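Local coordinates for protein glycosyl hydrolase (Rhizobium leguminosarum bv. trifolii, PDB 5NDX) that probably hydrolyses O-glycosidic bonds as a family 39 glycosidase, a bacterial counterpart of human alpha-L-iduronidase, at residues A533-E541 and R613-S621; P563-V571 and K580-F591. The protein carries 2 engineered substitutions. One frame throughout, in Å; residues are numbered along the deposited sequence.

The chain from its N terminus forms an eight-stranded parallel barrel and a nine-stranded sheet before it reaches residues 533-541, where the last beta domain begins. Residues 563-571 follow and meet 580-591 in interaction 2, which closes a short loop of eight intervening residues. Only at 613-621, the C terminus, does the chain return to 533-541 and close interaction 1 over 71 residues, so interaction 2 is nested within interaction 1. Interaction 1 joins edge strands of two sheets; interaction 2 pairs strand 566-572 with 579-580 and the loop after it, and crosses to the three-stranded sheet where 590-594 begins. The two contacts also touch, with Pro535 CG 4.1 Å from Tyr567 CD1.

Interaction 1. Residues A533-E541 and R613-S621; sequences AAPTGLVVE and RSELCLSRS. Unlike the reference sequence in segment 533-541: Ala534 (reference Thr). Unlike the reference sequence in segment 613-621: Leu618 (reference Val), Ser619 (reference Phe). With SO4 (sulfate ion), chain H; SO4 (sulfate ion), chain G.
Leu538 and Val540 carry apolar contacts from strand 536-541 to the last residues of the chain. With CG anti to the backbone N (chi1 176°), Leu538 extends its CD2 methyl to 3.7 Å from the backbone N of Arg620. At the terminus Val540 turns CG2, the methyl beside its own backbone N, to 3.6 Å from Ser621 CA. Toward the start of the segment, Ala534 CB sits 3.6 Å from Leu616 CD2, with Ser614 packed alongside. Leu618 gives the largest share of its surface to the opposite segment, set beside Pro535 and Leu538; it was deposited in two conformers, so the 3.3 Å between Leu618 CD1 and Leu538 CB is doubtful evidence of strain.

Polar links are indirect, for no hydrogen bond joins the segments. A water accepts from Val540 N at 2.9 Å and donates to Ser621 O at 3.2 Å. Ser614 OG donates to Leu616 O at 2.7 Å, which braces the turn facing Ala534, and it is also bonded to Ala606 N. A sulfate, probably from the crystallisation liquor, receives the N-H of Ala534 at an angle of 158°.

The strand axes approach to 7.2 Å and diverge by 32°, while each strand bonds to its own neighbour, Thr536 to Ala557 and Leu618 to Val604. This side-chain closure between edge strands of two sheets is consistent with a fibronectin type III-like beta sandwich.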
loop_
_atom_site.group_PDB
_atom_site.type_symbol
_atom_site.label_atom_id
_atom_site.label_comp_id
_atom_site.label_asym_id
_atom_site.label_seq_id
_atom_site.Cartn_x
_atom_site.Cartn_y
_atom_site.Cartn_z
ATOM N N ALA A 533 5.736 0.519 -24.714
ATOM C CA ALA A 533 5.816 -0.907 -24.760
ATOM C C ALA A 533 4.464 -1.555 -24.403
ATOM O O ALA A 533 3.695 -1.090 -23.548
ATOM C CB ALA A 533 6.895 -1.387 -23.810
ATOM N N ALA A 534 4.174 -2.631 -25.104
ATOM C CA ALA A 534 2.963 -3.374 -24.881
ATOM C C ALA A 534 2.958 -4.012 -23.487
ATOM O O ALA A 534 4.010 -4.301 -22.916
ATOM C CB ALA A 534 2.774 -4.411 -25.976
ATOM N N PRO A 535 1.776 -4.151 -22.890
ATOM C CA PRO A 535 1.730 -4.870 -21.608
ATOM C C PRO A 535 2.046 -6.364 -21.784
ATOM O O PRO A 535 1.974 -6.857 -22.887
ATOM C CB PRO A 535 0.277 -4.713 -21.148
ATOM C CG PRO A 535 -0.409 -3.924 -22.176
ATOM C CD PRO A 535 0.459 -3.730 -23.366
ATOM N N THR A 536 2.287 -7.071 -20.693
ATOM C CA THR A 536 2.630 -8.478 -20.722
ATOM C C THR A 536 1.932 -9.284 -19.656
ATOM O O THR A 536 1.476 -8.731 -18.643
ATOM C CB THR A 536 4.141 -8.689 -20.549
ATOM O OG1 THR A 536 4.563 -8.301 -19.240
ATOM C CG2 THR A 536 4.931 -7.888 -21.591
ATOM N N GLY A 537 1.882 -10.597 -19.854
ATOM C CA GLY A 537 1.496 -11.508 -18.751
ATOM C C GLY A 537 0.019 -11.387 -18.342
ATOM O O GLY A 537 -0.291 -11.403 -17.172
ATOM N N LEU A 538 -0.886 -11.274 -19.308
ATOM C CA LEU A 538 -2.290 -11.096 -18.996
ATOM C C LEU A 538 -2.883 -12.362 -18.435
ATOM O O LEU A 538 -2.855 -13.350 -19.131
ATOM C CB LEU A 538 -3.086 -10.740 -20.232
ATOM C CG LEU A 538 -4.607 -10.610 -20.066
ATOM C CD1 LEU A 538 -4.947 -9.532 -19.052
ATOM C CD2 LEU A 538 -5.251 -10.259 -21.388
ATOM N N VAL A 539 -3.443 -12.309 -17.216
ATOM C CA VAL A 539 -4.167 -13.412 -16.532
ATOM C C VAL A 539 -5.656 -12.996 -16.394
ATOM O O VAL A 539 -5.951 -11.837 -16.038
ATOM C CB VAL A 539 -3.554 -13.651 -15.111
ATOM C CG1 VAL A 539 -4.240 -14.789 -14.333
ATOM C CG2 VAL A 539 -2.062 -13.956 -15.195
ATOM N N VAL A 540 -6.586 -13.911 -16.672
ATOM C CA VAL A 540 -8.017 -13.661 -16.621
ATOM C C VAL A 540 -8.621 -14.691 -15.704
ATOM O O VAL A 540 -8.349 -15.874 -15.854
ATOM C CB VAL A 540 -8.689 -13.796 -17.979
ATOM C CG1 VAL A 540 -10.185 -13.491 -17.855
ATOM C CG2 VAL A 540 -8.024 -12.867 -18.974
ATOM N N GLU A 541 -9.392 -14.268 -14.710
ATOM C CA GLU A 541 -10.069 -15.217 -13.839
ATOM C C GLU A 541 -11.501 -14.881 -13.634
ATOM O O GLU A 541 -11.867 -13.697 -13.508
ATOM C CB GLU A 541 -9.457 -15.219 -12.483
ATOM C CG GLU A 541 -8.080 -15.775 -12.496
ATOM C CD GLU A 541 -7.463 -15.592 -11.167
ATOM O OE1 GLU A 541 -8.201 -15.740 -10.176
ATOM O OE2 GLU A 541 -6.258 -15.274 -11.120
ATOM N N ARG A 613 -0.833 4.528 -28.814
ATOM C CA ARG A 613 -1.125 3.169 -28.379
ATOM C C ARG A 613 0.064 2.276 -28.560
ATOM O O ARG A 613 0.786 2.419 -29.520
ATOM C CB ARG A 613 -2.294 2.574 -29.161
ATOM C CG ARG A 613 -2.948 1.444 -28.381
ATOM C CD ARG A 613 -4.104 0.702 -29.079
ATOM N NE ARG A 613 -3.913 0.155 -30.429
ATOM C CZ ARG A 613 -2.969 -0.686 -30.842
ATOM N NH1 ARG A 613 -1.992 -1.083 -30.052
ATOM N NH2 ARG A 613 -2.972 -1.105 -32.097
ATOM N N SER A 614 0.274 1.339 -27.646
ATOM C CA SER A 614 1.332 0.334 -27.822
ATOM C C SER A 614 0.948 -0.406 -29.093
ATOM O O SER A 614 -0.200 -0.840 -29.201
ATOM C CB SER A 614 1.429 -0.641 -26.653
ATOM O OG SER A 614 0.162 -1.160 -26.304
ATOM N N GLU A 615 1.875 -0.438 -30.067
ATOM C CA GLU A 615 1.693 -1.099 -31.403
ATOM C C GLU A 615 1.113 -2.537 -31.321
ATOM O O GLU A 615 0.336 -2.976 -32.167
ATOM C CB GLU A 615 3.031 -1.121 -32.165
ATOM C CG GLU A 615 3.307 0.164 -32.938
ATOM C CD GLU A 615 4.774 0.329 -33.316
ATOM O OE1 GLU A 615 5.166 1.462 -33.675
ATOM O OE2 GLU A 615 5.539 -0.663 -33.248
ATOM N N LEU A 616 1.501 -3.221 -30.260
ATOM C CA LEU A 616 0.969 -4.487 -29.873
ATOM C C LEU A 616 -0.013 -4.207 -28.686
ATOM O O LEU A 616 0.327 -3.487 -27.744
ATOM C CB LEU A 616 2.185 -5.320 -29.438
ATOM C CG LEU A 616 2.457 -6.835 -29.219
ATOM C CD1 LEU A 616 3.932 -7.031 -29.562
ATOM C CD2 LEU A 616 2.189 -7.442 -27.819
ATOM N N CYS A 617 -1.200 -4.790 -28.771
ATOM C CA CYS A 617 -2.006 -5.114 -27.621
ATOM C C CYS A 617 -1.660 -6.522 -27.098
ATOM O O CYS A 617 -0.997 -7.270 -27.777
ATOM C CB CYS A 617 -3.493 -4.850 -27.935
ATOM S SG CYS A 617 -3.649 -3.026 -28.239
ATOM N N LEU A 618 -1.966 -6.778 -25.832
ATOM C CA LEU A 618 -1.741 -8.058 -25.167
ATOM C C LEU A 618 -3.089 -8.749 -25.094
ATOM O O LEU A 618 -4.014 -8.190 -24.519
ATOM C CB LEU A 618 -1.199 -7.829 -23.750
ATOM C CG LEU A 618 -0.431 -8.971 -23.109
ATOM C CD1 LEU A 618 -1.264 -10.193 -22.955
ATOM C CD2 LEU A 618 0.685 -9.317 -24.043
ATOM N N SER A 619 -3.192 -9.945 -25.653
ATOM C CA SER A 619 -4.421 -10.744 -25.679
ATOM C C SER A 619 -4.399 -11.938 -24.735
ATOM O O SER A 619 -3.329 -12.354 -24.277
ATOM C CB SER A 619 -4.686 -11.287 -27.087
ATOM O OG SER A 619 -5.084 -10.228 -27.946
ATOM N N ARG A 620 -5.616 -12.392 -24.408
ATOM C CA ARG A 620 -5.965 -13.758 -23.934
ATOM C C ARG A 620 -7.396 -13.831 -23.308
ATOM O O ARG A 620 -8.221 -12.959 -23.593
ATOM C CB ARG A 620 -4.863 -14.433 -23.072
ATOM C CG ARG A 620 -3.895 -15.256 -23.938
ATOM C CD ARG A 620 -4.461 -16.596 -24.425
ATOM N NE ARG A 620 -5.900 -16.545 -24.735
ATOM C CZ ARG A 620 -6.775 -17.547 -24.586
ATOM N NH1 ARG A 620 -8.062 -17.332 -24.857
ATOM N NH2 ARG A 620 -6.395 -18.762 -24.190
ATOM N N SER A 621 -7.721 -14.910 -22.575
ATOM C CA SER A 621 -8.972 -15.025 -21.757
ATOM C C SER A 621 -8.882 -16.255 -20.850
ATOM O O SER A 621 -7.778 -16.634 -20.448
ATOM C CB SER A 621 -10.264 -15.079 -22.607
ATOM O OG SER A 621 -11.424 -15.118 -21.779
HETATM S S SO4 H . 6.896 -3.699 -27.301
HETATM O O1 SO4 H . 7.318 -2.305 -27.583
HETATM O O2 SO4 H . 7.599 -4.609 -28.237
HETATM O O3 SO4 H . 7.273 -4.037 -25.909
HETATM O O4 SO4 H . 5.437 -3.857 -27.506
HETATM S S SO4 G . -5.393 4.001 -31.957
HETATM O O1 SO4 G . -5.718 4.927 -33.071
HETATM O O2 SO4 G . -4.362 4.616 -31.093
HETATM O O3 SO4 G . -6.617 3.736 -31.166
HETATM O O4 SO4 G . -4.875 2.723 -32.500
HETATM O O HOH W 1 -5.723 -16.360 -18.026
#

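Interaction 2. Residues P563-V571 and K580-F591. Unlike the reference sequence in segment 580-591: Ser583 (reference Pro).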
loop_
_atom_site.group_PDB
_atom_site.type_symbol
_atom_site.label_atom_id
_atom_site.label_comp_id
_atom_site.label_asym_id
_atom_site.label_seq_id
_atom_site.Cartn_x
_atom_site.Cartn_y
_atom_site.Cartn_z
ATOM N N PRO A 563 6.959 6.379 -17.299
ATOM C CA PRO A 563 5.973 7.097 -16.483
ATOM C C PRO A 563 4.752 7.460 -17.292
ATOM O O PRO A 563 4.836 7.541 -18.508
ATOM C CB PRO A 563 6.716 8.384 -16.093
ATOM C CG PRO A 563 7.592 8.637 -17.266
ATOM C CD PRO A 563 8.077 7.256 -17.681
ATOM N N ALA A 564 3.641 7.738 -16.613
ATOM C CA ALA A 564 2.437 8.286 -17.244
ATOM C C ALA A 564 1.893 7.398 -18.384
ATOM O O ALA A 564 1.527 7.883 -19.458
ATOM C CB ALA A 564 2.682 9.695 -17.745
ATOM N N ILE A 565 1.872 6.091 -18.117
ATOM C CA ILE A 565 1.223 5.098 -18.958
ATOM C C ILE A 565 -0.144 4.714 -18.416
ATOM O O ILE A 565 -0.279 4.420 -17.224
ATOM C CB ILE A 565 2.074 3.824 -19.069
ATOM C CG1 ILE A 565 3.478 4.170 -19.583
ATOM C CG2 ILE A 565 1.419 2.837 -20.034
ATOM C CD1 ILE A 565 3.550 4.841 -20.980
ATOM N N PHE A 566 -1.134 4.725 -19.299
ATOM C CA PHE A 566 -2.508 4.372 -19.008
ATOM C C PHE A 566 -2.967 3.178 -19.849
ATOM O O PHE A 566 -2.577 3.061 -21.010
ATOM C CB PHE A 566 -3.383 5.575 -19.367
ATOM C CG PHE A 566 -3.022 6.796 -18.598
ATOM C CD1 PHE A 566 -2.080 7.672 -19.069
ATOM C CD2 PHE A 566 -3.596 7.024 -17.352
ATOM C CE1 PHE A 566 -1.753 8.801 -18.350
ATOM C CE2 PHE A 566 -3.269 8.162 -16.637
ATOM C CZ PHE A 566 -2.337 9.035 -17.133
ATOM N N TYR A 567 -3.802 2.310 -19.295
ATOM C CA TYR A 567 -4.239 1.088 -19.997
ATOM C C TYR A 567 -5.720 1.183 -20.341
ATOM O O TYR A 567 -6.535 1.780 -19.591
ATOM C CB TYR A 567 -3.934 -0.179 -19.179
ATOM C CG TYR A 567 -2.489 -0.296 -18.832
ATOM C CD1 TYR A 567 -1.567 -0.851 -19.724
ATOM C CD2 TYR A 567 -1.998 0.250 -17.661
ATOM C CE1 TYR A 567 -0.198 -0.886 -19.410
ATOM C CE2 TYR A 567 -0.642 0.212 -17.342
ATOM C CZ TYR A 567 0.268 -0.378 -18.226
ATOM O OH TYR A 567 1.615 -0.383 -17.882
ATOM N N ASP A 568 -6.048 0.646 -21.508
ATOM C CA ASP A 568 -7.419 0.354 -21.909
ATOM C C ASP A 568 -7.566 -1.155 -21.970
ATOM O O ASP A 568 -6.614 -1.882 -22.285
ATOM C CB ASP A 568 -7.653 0.885 -23.307
ATOM C CG ASP A 568 -7.584 2.410 -23.376
ATOM O OD1 ASP A 568 -7.867 3.109 -22.373
ATOM O OD2 ASP A 568 -7.218 2.894 -24.455
ATOM N N VAL A 569 -8.765 -1.605 -21.674
ATOM C CA VAL A 569 -9.145 -2.984 -21.783
ATOM C C VAL A 569 -10.178 -3.058 -22.866
ATOM O O VAL A 569 -11.149 -2.283 -22.853
ATOM C CB VAL A 569 -9.733 -3.527 -20.489
ATOM C CG1 VAL A 569 -10.199 -4.962 -20.697
ATOM C CG2 VAL A 569 -8.697 -3.482 -19.392
ATOM N N LEU A 570 -9.961 -3.971 -23.805
ATOM C CA LEU A 570 -10.889 -4.196 -24.907
ATOM C C LEU A 570 -11.399 -5.628 -24.950
ATOM O O LEU A 570 -10.813 -6.542 -24.386
ATOM C CB LEU A 570 -10.235 -3.871 -26.229
ATOM C CG LEU A 570 -9.700 -2.455 -26.367
ATOM C CD1 LEU A 570 -8.233 -2.469 -26.087
ATOM C CD2 LEU A 570 -9.890 -1.975 -27.795
ATOM N N VAL A 571 -12.489 -5.798 -25.669
ATOM C CA VAL A 571 -13.174 -7.049 -25.765
ATOM C C VAL A 571 -13.566 -7.299 -27.209
ATOM O O VAL A 571 -14.043 -6.395 -27.906
ATOM C CB VAL A 571 -14.400 -7.054 -24.859
ATOM C CG1 VAL A 571 -15.553 -7.885 -25.433
ATOM C CG2 VAL A 571 -13.993 -7.592 -23.500
ATOM N N LYS A 580 -13.577 -1.101 -26.788
ATOM C CA LYS A 580 -13.154 -0.706 -25.454
ATOM C C LYS A 580 -14.246 -0.919 -24.449
ATOM O O LYS A 580 -15.378 -0.592 -24.695
ATOM C CB LYS A 580 -12.714 0.759 -25.375
ATOM C CG LYS A 580 -12.028 1.082 -24.049
ATOM C CD LYS A 580 -11.392 2.469 -24.024
ATOM C CE LYS A 580 -12.381 3.480 -23.513
ATOM N NZ LYS A 580 -11.981 4.792 -24.043
ATOM N N VAL A 581 -13.864 -1.438 -23.299
ATOM C CA VAL A 581 -14.774 -1.847 -22.239
ATOM C C VAL A 581 -14.383 -1.195 -20.870
ATOM O O VAL A 581 -15.175 -1.139 -19.952
ATOM C CB VAL A 581 -14.713 -3.379 -22.294
ATOM C CG1 VAL A 581 -14.031 -4.046 -21.092
ATOM C CG2 VAL A 581 -16.017 -3.985 -22.788
ATOM N N SER A 582 -13.167 -0.674 -20.746
ATOM C CA SER A 582 -12.774 0.085 -19.570
ATOM C C SER A 582 -13.354 1.512 -19.699
ATOM O O SER A 582 -13.492 2.046 -20.792
ATOM C CB SER A 582 -11.244 0.069 -19.460
ATOM O OG SER A 582 -10.627 0.376 -20.692
ATOM N N SER A 583 -13.723 2.133 -18.600
ATOM C CA SER A 583 -14.401 3.441 -18.693
ATOM C C SER A 583 -13.347 4.524 -18.514
ATOM O O SER A 583 -13.072 5.279 -19.428
ATOM C CB SER A 583 -15.587 3.537 -17.719
ATOM O OG SER A 583 -15.269 2.939 -16.471
ATOM N N ALA A 584 -12.661 4.518 -17.402
ATOM C CA ALA A 584 -11.578 5.468 -17.160
ATOM C C ALA A 584 -10.246 4.829 -17.564
ATOM O O ALA A 584 -10.097 3.630 -17.434
ATOM C CB ALA A 584 -11.555 5.813 -15.689
ATOM N N PRO A 585 -9.288 5.624 -18.057
ATOM C CA PRO A 585 -7.897 5.192 -18.237
ATOM C C PRO A 585 -7.280 4.659 -16.949
ATOM O O PRO A 585 -7.435 5.271 -15.879
ATOM C CB PRO A 585 -7.182 6.486 -18.637
ATOM C CG PRO A 585 -8.251 7.320 -19.240
ATOM C CD PRO A 585 -9.453 7.041 -18.413
ATOM N N LEU A 586 -6.633 3.510 -17.035
ATOM C CA LEU A 586 -6.205 2.815 -15.843
ATOM C C LEU A 586 -4.758 3.102 -15.651
ATOM O O LEU A 586 -3.949 2.834 -16.560
ATOM C CB LEU A 586 -6.394 1.322 -16.011
ATOM C CG LEU A 586 -7.842 0.876 -16.186
ATOM C CD1 LEU A 586 -7.878 -0.522 -16.804
ATOM C CD2 LEU A 586 -8.574 0.950 -14.823
ATOM N N ILE A 587 -4.359 3.560 -14.483
ATOM C CA ILE A 587 -2.912 3.595 -14.217
ATOM C C ILE A 587 -2.330 2.314 -13.575
ATOM O O ILE A 587 -1.107 2.143 -13.582
ATOM C CB ILE A 587 -2.444 4.817 -13.418
ATOM C CG1 ILE A 587 -3.084 4.829 -12.057
ATOM C CG2 ILE A 587 -2.747 6.097 -14.168
ATOM C CD1 ILE A 587 -2.576 5.997 -11.233
ATOM N N SER A 588 -3.182 1.469 -13.012
ATOM C CA SER A 588 -2.765 0.198 -12.439
ATOM C C SER A 588 -3.104 -0.917 -13.417
ATOM O O SER A 588 -4.014 -0.794 -14.221
ATOM C CB SER A 588 -3.476 -0.059 -11.056
ATOM O OG SER A 588 -2.839 0.747 -10.030
ATOM N N THR A 589 -2.392 -2.021 -13.303
ATOM C CA THR A 589 -2.485 -3.115 -14.252
ATOM C C THR A 589 -3.445 -4.171 -13.781
ATOM O O THR A 589 -3.085 -5.320 -13.641
ATOM C CB THR A 589 -1.097 -3.717 -14.462
ATOM O OG1 THR A 589 -0.642 -4.276 -13.232
ATOM C CG2 THR A 589 -0.144 -2.645 -14.940
ATOM N N ALA A 590 -4.697 -3.758 -13.581
ATOM C CA ALA A 590 -5.738 -4.632 -13.119
ATOM C C ALA A 590 -7.092 -4.059 -13.532
ATOM O O ALA A 590 -7.246 -2.855 -13.661
ATOM C CB ALA A 590 -5.653 -4.817 -11.608
ATOM N N PHE A 591 -8.038 -4.934 -13.841
ATOM C CA PHE A 591 -9.361 -4.497 -14.249
ATOM C C PHE A 591 -10.417 -5.549 -14.018
ATOM O O PHE A 591 -10.258 -6.685 -14.425
ATOM C CB PHE A 591 -9.332 -4.084 -15.721
ATOM C CG PHE A 591 -10.659 -3.614 -16.241
ATOM C CD1 PHE A 591 -11.169 -2.383 -15.866
ATOM C CD2 PHE A 591 -11.437 -4.432 -17.069
ATOM C CE1 PHE A 591 -12.417 -1.931 -16.358
ATOM C CE2 PHE A 591 -12.685 -3.990 -17.537
ATOM C CZ PHE A 591 -13.170 -2.731 -17.183
HETATM O O HOH W 2 0.771 3.268 -15.165
HETATM O O HOH W 3 -9.442 2.711 -20.169
#
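Tyr567 and Leu586 form an antiparallel hydrogen-bonded pair: Tyr567 N donates to Leu586 O at 2.8 Å, and Leu586 N returns to Tyr567 O at 3.1 Å. Both donors lie in the carbonyl plane, on a lone pair.

The tight part surrounds this bridge. The Tyr567 ring lies side by side with Thr589, whose CG2 is 3.8 Å from Tyr567 CE2, and Ile587 O stands at the ring edge; Trp556 meets the ring edge-to-face and accepts a bond from Thr589 OG1 through its carbonyl. Replacing Tyr567 with a serine would probably open a gap beside Thr589 CG2 and Pro535, and leave Trp556 without its aromatic partner. Val569 splits its methyls: CG1, anti to the backbone N (chi1 176°), meets Val581, while CG2 meets Leu586 and comes to 3.7 Å from Phe591 CG. Its backbone is gripped too, Val569 N donating almost straight (175°) to Ser582 OG at 2.9 Å and Val569 O receiving Val581 N at 2.9 Å. On the other side of the strand, Ile587 CG2 touches Phe566 CE2 at 3.3 Å.

The solvent side is looser. Exposed Lys580 crosses Asp568 with its CD methylene, yet Lys580 NZ remains 4.7 Å from Asp568 OD1, and the ion pair of Asp568 with Arg607 is long and weak. A water links Asp568, Ser582 and Ala584 here; at the far end a second bridges Ile565 O and Ile587 O. Backbone hydrogen bonds, one taken up by the Ser582 hydroxyl, and apolar burial thus hold the loop to the strand, while charge probably contributes little.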